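Local structure of succinate--CoA ligase subunit alpha (Campylobacter jejuni, 6MEL) at residues Ile96-Pro101 / Gly121-Gly126; Asn8-Val13 / Gly32-Gly37; Tyr159-Gln164 / Ala278-Glu283. The protein is the alpha subunit of a CoA ligase, pairing a Rossmann-like CoA-binding domain with a CoA-ligase domain and assembling with a second protein chain. All blocks are in the same frame, centred on the assembly; numbering follows the deposited sequence.

Contact 1. Residues Ile96-Pro101 / Gly121-Gly126; sequences ITEHTP and GPNCPG
Asn123 N and Cys124 N give their hydrogens to Thr97 O (2.9 Å) and Ile96 O (3.2 Å) respectively, tying the Gly121-Gly126 loop to two carbonyls of the Ile96-Pro101 loop. Ile96 O also receives the CA-H of Asn123, while Ile96 CA returns a similar C-H contact to Cys124 O at 3.3 Å.

The side chains of Glu98 and Asn123 run side by side and point the same way, carboxylate and amide planes turned 35° apart. With CG anti to the backbone N (chi1 -171°), Asn123 lays its amide along the extended Glu98 chain, where ND2 makes a weak hydrogen bond to Glu98 OE2 at 3.1 Å. The main partner of ND2 is Asp181 OD1, to which it is also hydrogen-bonded, so two carboxylates share this amide nitrogen. Thr97 OG1 is satisfied by Val73 O. On the apolar side, Ile96 CD1 reaches over the Pro125-Gly126 peptide, 3.7 Å from Gly126 N.

A cis peptide bond before Pro122 helps bend the second loop. Both loops leave the C-terminal ends of neighbouring parallel strands, 92-95 and 118-120, the edge where a Rossmann-like fold characteristically gathers its functional loops.

Contact 2. Residues Asn8-Val13 / Gly32-Gly37; sequences NTKVIV and GTNIVG
Thr33 CG2 meets Val11 CG2 at 3.9 Å, just past Gly32, which follows helix 19-31 in a Schellman motif. With CG2 anti to the backbone N and OG1 beside that N (chi1 -49°), the methyl meets Val11 while OG1 bonds to Lys134 O and Cys28 O.

Asn34, the centre of an inverse gamma turn, comes next. Its N donates to a water that also lies 2.7 Å from Thr9 O, linking the two segments. Asn34 CB also packs on Thr9 O, and the amide lies alongside Lys10, both side chains pointing the same way, with ND2 3.6 Å from Lys10 CG. Asn34 O accepts from Val11 N at 3.1 Å.

Ile35 pairs with Val11 in a parallel bridge, and its CA-H faces Val11 O. These are the two strands of a right-handed beta-alpha-beta unit, 10-14 and 34-39 joined by helix 19-31, within the Rossmann-like CoA-binding domain; the short segments cross at -52°, a marked twist. Ile35 CD1 lies 4.0 Å from Val13 CG2, on the face where Val11 also packs against Leu135.

Val36 N then bonds to Val11 O, a fairly straight bond of 2.9 Å (162°). Its two methyls part: CG1 meets Lys10 CD at 3.9 Å, whereas CG2 turns to Ile12 CG2, beside Thr64 of helix 57-64. At Gly37 the carbonyl O takes the hydrogen of Val13 N at 3.0 Å and touches Ile12 CA.

Contact 3. Residues Tyr159-Gln164 / Ala278-Glu283; sequences YEAANQ and ALIGEE
Gln164 reaches across from helix 156-167 to the start of helix 280-288, its chain extended beyond CG, and sets its amide oxygen against the first turn. OE1 accepts the N-H of Gly281 at 3.0 Å in a nearly straight bond (170°), with the donor in the plane of the amide carbonyl. The other end of the amide is held as well: NE2 gives one hydrogen to Glu160 OE2 at 2.8 Å, a turn earlier on its own helix, with the carboxylate oxygen lying 1° from the amide plane and using its anti lone pair. NE2 is also hydrogen-bonded to Pro277 O. Bonds at both ends thus fix the rotation of the amide.

The contact joins two helices beside the second seven-stranded sheet through a side chain of one hydrogen-bonded to a first-turn N-H of the other. The backbones come close here: the CA atoms of Gln164 and Gly281 are 4.5 Å apart, and Gln164 CB rests 3.7 Å from Gly281 N. Alongside the polar bridge, Ile280 swings CD1 to Ala161 CB at 4.0 Å, its side chain also lying on Val205, Ile207 and Phe233 of the strands beneath. Glu160 OE1 forms a salt bridge to a basic side chain of another protein chain.

Contacts 1 and 3 are buried, contact 2 only partly so. Contact 2 lies within the Rossmann-like sheet, whereas contact 1 joins loops that follow two of its strands, one leading into the second sheet; their nearest atoms are about 8 Å apart. Contact 3 lies on the second sheet's helices, about 24 Å from contact 1 between centres, yet the two meet where Pro125 CB touches Tyr159 OH. Regular main-chain bonding dominates contact 2, contact 1 mixes irregular backbone bonds with an amide bonded to carboxylates, and the polar link of contact 3 is one side-chain amide beside Ile280-Ala161 packing. Another protein chain approaches contacts 1 and 3 but does not touch contact 2.

Contact 1. Residues Ile96-Pro101 / Gly121-Gly126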
loop_
_atom_site.group_PDB
_atom_site.type_symbol
_atom_site.label_atom_id
_atom_site.label_comp_id
_atom_site.label_asym_id
_atom_site.label_seq_id
_atom_site.Cartn_x
_atom_site.Cartn_y
_atom_site.Cartn_z
ATOM N N ILE A 96 -14.491 -4.985 1.261
ATOM C CA ILE A 96 -14.223 -3.735 1.947
ATOM C C ILE A 96 -12.868 -3.750 2.650
ATOM O O ILE A 96 -12.158 -2.737 2.607
ATOM C CB ILE A 96 -15.341 -3.430 2.959
ATOM C CG1 ILE A 96 -16.716 -3.384 2.277
ATOM C CG2 ILE A 96 -15.040 -2.159 3.734
ATOM C CD1 ILE A 96 -16.801 -2.467 1.073
ATOM N N THR A 97 -12.541 -4.874 3.297
ATOM C CA THR A 97 -11.510 -4.980 4.323
ATOM C C THR A 97 -10.129 -4.579 3.778
ATOM O O THR A 97 -9.765 -4.886 2.634
ATOM C CB THR A 97 -11.450 -6.429 4.819
ATOM O OG1 THR A 97 -12.799 -6.767 5.165
ATOM C CG2 THR A 97 -10.505 -6.659 5.978
ATOM N N GLU A 98 -9.392 -3.856 4.625
ATOM C CA GLU A 98 -8.013 -3.446 4.402
ATOM C C GLU A 98 -7.061 -4.464 5.070
ATOM O O GLU A 98 -7.461 -5.201 5.951
ATOM C CB GLU A 98 -7.788 -2.042 4.989
ATOM C CG GLU A 98 -6.406 -1.449 4.639
ATOM C CD GLU A 98 -6.242 0.072 4.819
ATOM O OE1 GLU A 98 -6.986 0.586 5.690
ATOM O OE2 GLU A 98 -5.385 0.740 4.069
ATOM N N HIS A 99 -5.794 -4.453 4.639
ATOM C CA HIS A 99 -4.653 -5.198 5.211
ATOM C C HIS A 99 -4.695 -6.678 4.828
ATOM O O HIS A 99 -4.103 -7.512 5.523
ATOM C CB HIS A 99 -4.504 -4.956 6.736
ATOM C CG HIS A 99 -4.391 -3.527 7.115
ATOM N ND1 HIS A 99 -3.452 -2.672 6.524
ATOM C CD2 HIS A 99 -5.133 -2.764 7.955
ATOM C CE1 HIS A 99 -3.581 -1.460 7.029
ATOM N NE2 HIS A 99 -4.639 -1.480 7.872
ATOM N N THR A 100 -5.361 -7.023 3.708
ATOM C CA THR A 100 -5.311 -8.408 3.211
ATOM C C THR A 100 -3.890 -8.709 2.725
ATOM O O THR A 100 -3.330 -7.935 1.953
ATOM C CB THR A 100 -6.329 -8.640 2.083
ATOM O OG1 THR A 100 -7.634 -8.308 2.549
ATOM C CG2 THR A 100 -6.313 -10.066 1.573
ATOM N N PRO A 101 -3.234 -9.809 3.142
ATOM C CA PRO A 101 -1.937 -10.167 2.566
ATOM C C PRO A 101 -1.997 -10.205 1.028
ATOM O O PRO A 101 -2.953 -10.732 0.450
ATOM C CB PRO A 101 -1.628 -11.529 3.218
ATOM C CG PRO A 101 -2.394 -11.503 4.529
ATOM C CD PRO A 101 -3.674 -10.762 4.178
ATOM N N GLY A 121 -12.511 -4.194 -5.049
ATOM C CA GLY A 121 -11.665 -4.101 -3.869
ATOM C C GLY A 121 -10.455 -5.015 -4.030
ATOM O O GLY A 121 -10.065 -5.353 -5.160
ATOM N N PRO A 122 -9.769 -5.410 -2.950
ATOM C CA PRO A 122 -10.137 -5.108 -1.583
ATOM C C PRO A 122 -9.690 -3.713 -1.161
ATOM O O PRO A 122 -9.219 -2.951 -1.994
ATOM C CB PRO A 122 -9.395 -6.204 -0.804
ATOM C CG PRO A 122 -8.122 -6.402 -1.581
ATOM C CD PRO A 122 -8.543 -6.240 -3.029
ATOM N N ASN A 123 -9.870 -3.393 0.127
ATOM C CA ASN A 123 -9.431 -2.110 0.710
ATOM C C ASN A 123 -10.139 -0.962 -0.027
ATOM O O ASN A 123 -9.504 -0.053 -0.616
ATOM C CB ASN A 123 -7.910 -1.914 0.632
ATOM C CG ASN A 123 -7.450 -0.703 1.413
ATOM O OD1 ASN A 123 -8.238 -0.137 2.159
ATOM N ND2 ASN A 123 -6.203 -0.285 1.228
ATOM N N CYS A 124 -11.471 -1.014 -0.017
ATOM C CA CYS A 124 -12.274 -0.064 -0.746
ATOM C C CYS A 124 -13.559 0.197 0.026
ATOM O O CYS A 124 -13.963 -0.580 0.910
ATOM C CB CYS A 124 -12.585 -0.548 -2.161
ATOM S SG CYS A 124 -13.911 -1.783 -2.283
ATOM N N PRO A 125 -14.261 1.296 -0.303
ATOM C CA PRO A 125 -15.527 1.585 0.372
ATOM C C PRO A 125 -16.739 0.921 -0.289
ATOM O O PRO A 125 -17.818 0.987 0.291
ATOM C CB PRO A 125 -15.579 3.113 0.290
ATOM C CG PRO A 125 -14.930 3.383 -1.057
ATOM C CD PRO A 125 -13.759 2.434 -1.083
ATOM N N GLY A 126 -16.550 0.286 -1.453
ATOM C CA GLY A 126 -17.613 -0.433 -2.131
ATOM C C GLY A 126 -18.191 0.286 -3.330
ATOM O O GLY A 126 -17.500 1.016 -4.028
#

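Contact 2. Residues Asn8-Val13 / Gly32-Gly37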
loop_
_atom_site.group_PDB
_atom_site.type_symbol
_atom_site.label_atom_id
_atom_site.label_comp_id
_atom_site.label_asym_id
_atom_site.label_seq_id
_atom_site.Cartn_x
_atom_site.Cartn_y
_atom_site.Cartn_z
ATOM N N ASN A 8 -32.760 -3.772 -7.179
ATOM C CA ASN A 8 -33.231 -5.149 -7.207
ATOM C C ASN A 8 -32.085 -6.138 -7.000
ATOM O O ASN A 8 -32.348 -7.280 -6.720
ATOM C CB ASN A 8 -33.936 -5.493 -8.526
ATOM C CG ASN A 8 -35.170 -4.627 -8.722
ATOM O OD1 ASN A 8 -35.903 -4.345 -7.769
ATOM N ND2 ASN A 8 -35.341 -4.106 -9.923
ATOM N N THR A 9 -30.829 -5.710 -7.174
ATOM C CA THR A 9 -29.715 -6.679 -7.054
ATOM C C THR A 9 -29.814 -7.397 -5.689
ATOM O O THR A 9 -29.796 -6.765 -4.667
ATOM C CB THR A 9 -28.366 -5.962 -7.160
ATOM O OG1 THR A 9 -28.359 -5.143 -8.333
ATOM C CG2 THR A 9 -27.204 -6.932 -7.155
ATOM N N LYS A 10 -29.841 -8.719 -5.679
ATOM C CA LYS A 10 -29.810 -9.477 -4.441
ATOM C C LYS A 10 -28.379 -9.608 -3.930
ATOM O O LYS A 10 -27.502 -10.049 -4.684
ATOM C CB LYS A 10 -30.371 -10.872 -4.682
ATOM C CG LYS A 10 -31.799 -10.866 -5.217
ATOM C CD LYS A 10 -32.609 -12.069 -4.797
ATOM C CE LYS A 10 -33.255 -12.774 -5.961
ATOM N NZ LYS A 10 -32.211 -13.510 -6.713
ATOM N N VAL A 11 -28.199 -9.307 -2.640
ATOM C CA VAL A 11 -26.899 -9.229 -2.020
ATOM C C VAL A 11 -26.883 -10.086 -0.759
ATOM O O VAL A 11 -27.761 -9.922 0.070
ATOM C CB VAL A 11 -26.574 -7.775 -1.628
ATOM C CG1 VAL A 11 -25.248 -7.687 -0.867
ATOM C CG2 VAL A 11 -26.596 -6.840 -2.834
ATOM N N ILE A 12 -25.827 -10.898 -0.591
ATOM C CA ILE A 12 -25.508 -11.523 0.665
ATOM C C ILE A 12 -24.293 -10.833 1.266
ATOM O O ILE A 12 -23.429 -10.293 0.543
ATOM C CB ILE A 12 -25.254 -13.025 0.512
ATOM C CG1 ILE A 12 -24.225 -13.301 -0.575
ATOM C CG2 ILE A 12 -26.553 -13.757 0.251
ATOM C CD1 ILE A 12 -23.765 -14.736 -0.595
ATOM N N VAL A 13 -24.194 -10.914 2.588
ATOM C CA VAL A 13 -23.090 -10.293 3.314
ATOM C C VAL A 13 -22.253 -11.411 3.935
ATOM O O VAL A 13 -22.750 -12.209 4.703
ATOM C CB VAL A 13 -23.631 -9.334 4.385
ATOM C CG1 VAL A 13 -22.515 -8.687 5.162
ATOM C CG2 VAL A 13 -24.577 -8.290 3.797
ATOM N N GLY A 32 -31.872 1.181 0.557
ATOM C CA GLY A 32 -32.651 0.510 -0.507
ATOM C C GLY A 32 -32.032 -0.796 -0.999
ATOM O O GLY A 32 -32.615 -1.482 -1.832
ATOM N N THR A 33 -30.857 -1.161 -0.468
ATOM C CA THR A 33 -30.157 -2.357 -0.961
ATOM C C THR A 33 -30.954 -3.611 -0.595
ATOM O O THR A 33 -31.304 -3.813 0.555
ATOM C CB THR A 33 -28.744 -2.494 -0.383
ATOM O OG1 THR A 33 -28.066 -1.239 -0.520
ATOM C CG2 THR A 33 -27.960 -3.604 -1.051
ATOM N N ASN A 34 -31.151 -4.490 -1.568
ATOM C CA ASN A 34 -31.851 -5.768 -1.368
ATOM C C ASN A 34 -30.913 -6.809 -0.728
ATOM O O ASN A 34 -30.510 -7.776 -1.366
ATOM C CB ASN A 34 -32.397 -6.299 -2.704
ATOM C CG ASN A 34 -33.362 -7.467 -2.535
ATOM O OD1 ASN A 34 -33.829 -7.708 -1.440
ATOM N ND2 ASN A 34 -33.620 -8.239 -3.586
ATOM N N ILE A 35 -30.577 -6.638 0.547
ATOM C CA ILE A 35 -29.828 -7.641 1.225
ATOM C C ILE A 35 -30.760 -8.795 1.588
ATOM O O ILE A 35 -31.703 -8.595 2.351
ATOM C CB ILE A 35 -29.106 -7.041 2.438
ATOM C CG1 ILE A 35 -28.004 -6.072 1.970
ATOM C CG2 ILE A 35 -28.549 -8.148 3.311
ATOM C CD1 ILE A 35 -27.221 -5.400 3.056
ATOM N N VAL A 36 -30.431 -10.017 1.139
ATOM C CA VAL A 36 -31.356 -11.133 1.312
ATOM C C VAL A 36 -30.854 -12.087 2.382
ATOM O O VAL A 36 -31.533 -13.042 2.665
ATOM C CB VAL A 36 -31.605 -11.904 0.003
ATOM C CG1 VAL A 36 -32.378 -11.069 -0.989
ATOM C CG2 VAL A 36 -30.299 -12.397 -0.600
ATOM N N GLY A 37 -29.676 -11.840 2.954
ATOM C CA GLY A 37 -29.075 -12.837 3.853
ATOM C C GLY A 37 -27.600 -12.598 4.093
ATOM O O GLY A 37 -26.960 -11.691 3.532
HETATM O O HOH W 1 -29.800 -4.129 -4.144
#

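Contact 3. Residues Tyr159-Gln164 / Ala278-Glu283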
loop_
_atom_site.group_PDB
_atom_site.type_symbol
_atom_site.label_atom_id
_atom_site.label_comp_id
_atom_site.label_asym_id
_atom_site.label_seq_id
_atom_site.Cartn_x
_atom_site.Cartn_y
_atom_site.Cartn_z
ATOM N N TYR A 159 -15.803 10.814 -1.810
ATOM C CA TYR A 159 -16.972 11.516 -1.275
ATOM C C TYR A 159 -16.778 13.008 -1.543
ATOM O O TYR A 159 -17.719 13.710 -1.900
ATOM C CB TYR A 159 -17.177 11.221 0.229
ATOM C CG TYR A 159 -17.054 9.766 0.643
ATOM C CD1 TYR A 159 -17.283 8.725 -0.244
ATOM C CD2 TYR A 159 -16.645 9.424 1.919
ATOM C CE1 TYR A 159 -17.108 7.394 0.127
ATOM C CE2 TYR A 159 -16.469 8.103 2.309
ATOM C CZ TYR A 159 -16.673 7.077 1.405
ATOM O OH TYR A 159 -16.508 5.773 1.800
ATOM N N GLU A 160 -15.545 13.483 -1.327
ATOM C CA GLU A 160 -15.172 14.864 -1.620
ATOM C C GLU A 160 -15.494 15.163 -3.095
ATOM O O GLU A 160 -16.073 16.209 -3.405
ATOM C CB GLU A 160 -13.695 15.107 -1.309
ATOM C CG GLU A 160 -13.151 16.451 -1.741
ATOM C CD GLU A 160 -13.821 17.669 -1.127
ATOM O OE1 GLU A 160 -14.234 17.577 0.046
ATOM O OE2 GLU A 160 -13.966 18.709 -1.843
ATOM N N ALA A 161 -15.091 14.276 -4.014
ATOM C CA ALA A 161 -15.335 14.491 -5.465
ATOM C C ALA A 161 -16.842 14.475 -5.750
ATOM O O ALA A 161 -17.368 15.381 -6.428
ATOM C CB ALA A 161 -14.601 13.464 -6.285
ATOM N N ALA A 162 -17.538 13.480 -5.186
ATOM C CA ALA A 162 -18.964 13.344 -5.406
ATOM C C ALA A 162 -19.671 14.618 -4.942
ATOM O O ALA A 162 -20.536 15.161 -5.622
ATOM C CB ALA A 162 -19.505 12.118 -4.710
ATOM N N ASN A 163 -19.253 15.120 -3.783
ATOM C CA ASN A 163 -19.883 16.279 -3.199
ATOM C C ASN A 163 -19.648 17.501 -4.091
ATOM O O ASN A 163 -20.583 18.345 -4.258
ATOM C CB ASN A 163 -19.418 16.495 -1.757
ATOM C CG ASN A 163 -20.374 17.343 -0.960
ATOM O OD1 ASN A 163 -21.580 17.147 -1.066
ATOM N ND2 ASN A 163 -19.840 18.302 -0.221
ATOM N N GLN A 164 -18.422 17.655 -4.630
ATOM C CA GLN A 164 -18.140 18.774 -5.530
ATOM C C GLN A 164 -19.067 18.695 -6.768
ATOM O O GLN A 164 -19.529 19.713 -7.341
ATOM C CB GLN A 164 -16.681 18.797 -5.965
ATOM C CG GLN A 164 -15.691 19.187 -4.872
ATOM C CD GLN A 164 -14.291 19.052 -5.423
ATOM O OE1 GLN A 164 -14.114 19.102 -6.632
ATOM N NE2 GLN A 164 -13.295 18.864 -4.560
ATOM N N ALA A 278 -9.556 20.355 -5.409
ATOM C CA ALA A 278 -10.720 21.184 -5.090
ATOM C C ALA A 278 -11.567 21.446 -6.323
ATOM O O ALA A 278 -12.689 21.847 -6.143
ATOM C CB ALA A 278 -10.302 22.503 -4.491
ATOM N N LEU A 279 -11.022 21.204 -7.528
ATOM C CA LEU A 279 -11.624 21.689 -8.783
ATOM C C LEU A 279 -12.176 20.564 -9.683
ATOM O O LEU A 279 -12.397 20.777 -10.883
ATOM C CB LEU A 279 -10.553 22.507 -9.499
ATOM C CG LEU A 279 -9.953 23.660 -8.697
ATOM C CD1 LEU A 279 -9.067 24.521 -9.607
ATOM C CD2 LEU A 279 -11.029 24.539 -8.062
ATOM N N ILE A 280 -12.475 19.387 -9.106
ATOM C CA ILE A 280 -13.050 18.284 -9.858
ATOM C C ILE A 280 -14.477 18.634 -10.314
ATOM O O ILE A 280 -14.842 18.367 -11.477
ATOM C CB ILE A 280 -13.005 16.979 -9.040
ATOM C CG1 ILE A 280 -11.557 16.570 -8.736
ATOM C CG2 ILE A 280 -13.753 15.844 -9.732
ATOM C CD1 ILE A 280 -11.450 15.485 -7.658
ATOM N N GLY A 281 -15.303 19.135 -9.388
ATOM C CA GLY A 281 -16.651 19.600 -9.725
ATOM C C GLY A 281 -16.620 20.657 -10.836
ATOM O O GLY A 281 -17.369 20.596 -11.791
ATOM N N GLU A 282 -15.715 21.621 -10.710
ATOM C CA GLU A 282 -15.611 22.677 -11.686
ATOM C C GLU A 282 -15.283 22.097 -13.063
ATOM O O GLU A 282 -15.770 22.620 -14.068
ATOM C CB GLU A 282 -14.559 23.697 -11.291
ATOM C CG GLU A 282 -15.010 24.619 -10.169
ATOM C CD GLU A 282 -14.059 25.805 -9.979
ATOM O OE1 GLU A 282 -13.260 26.065 -10.899
ATOM O OE2 GLU A 282 -14.062 26.408 -8.894
ATOM N N GLU A 283 -14.458 21.035 -13.118
ATOM C CA GLU A 283 -14.089 20.474 -14.411
ATOM C C GLU A 283 -15.323 19.871 -15.078
ATOM O O GLU A 283 -15.539 20.022 -16.291
ATOM C CB GLU A 283 -12.975 19.433 -14.301
ATOM C CG GLU A 283 -12.297 19.131 -15.609
ATOM C CD GLU A 283 -11.438 20.262 -16.166
ATOM O OE1 GLU A 283 -11.264 21.270 -15.473
ATOM O OE2 GLU A 283 -11.004 20.137 -17.302
#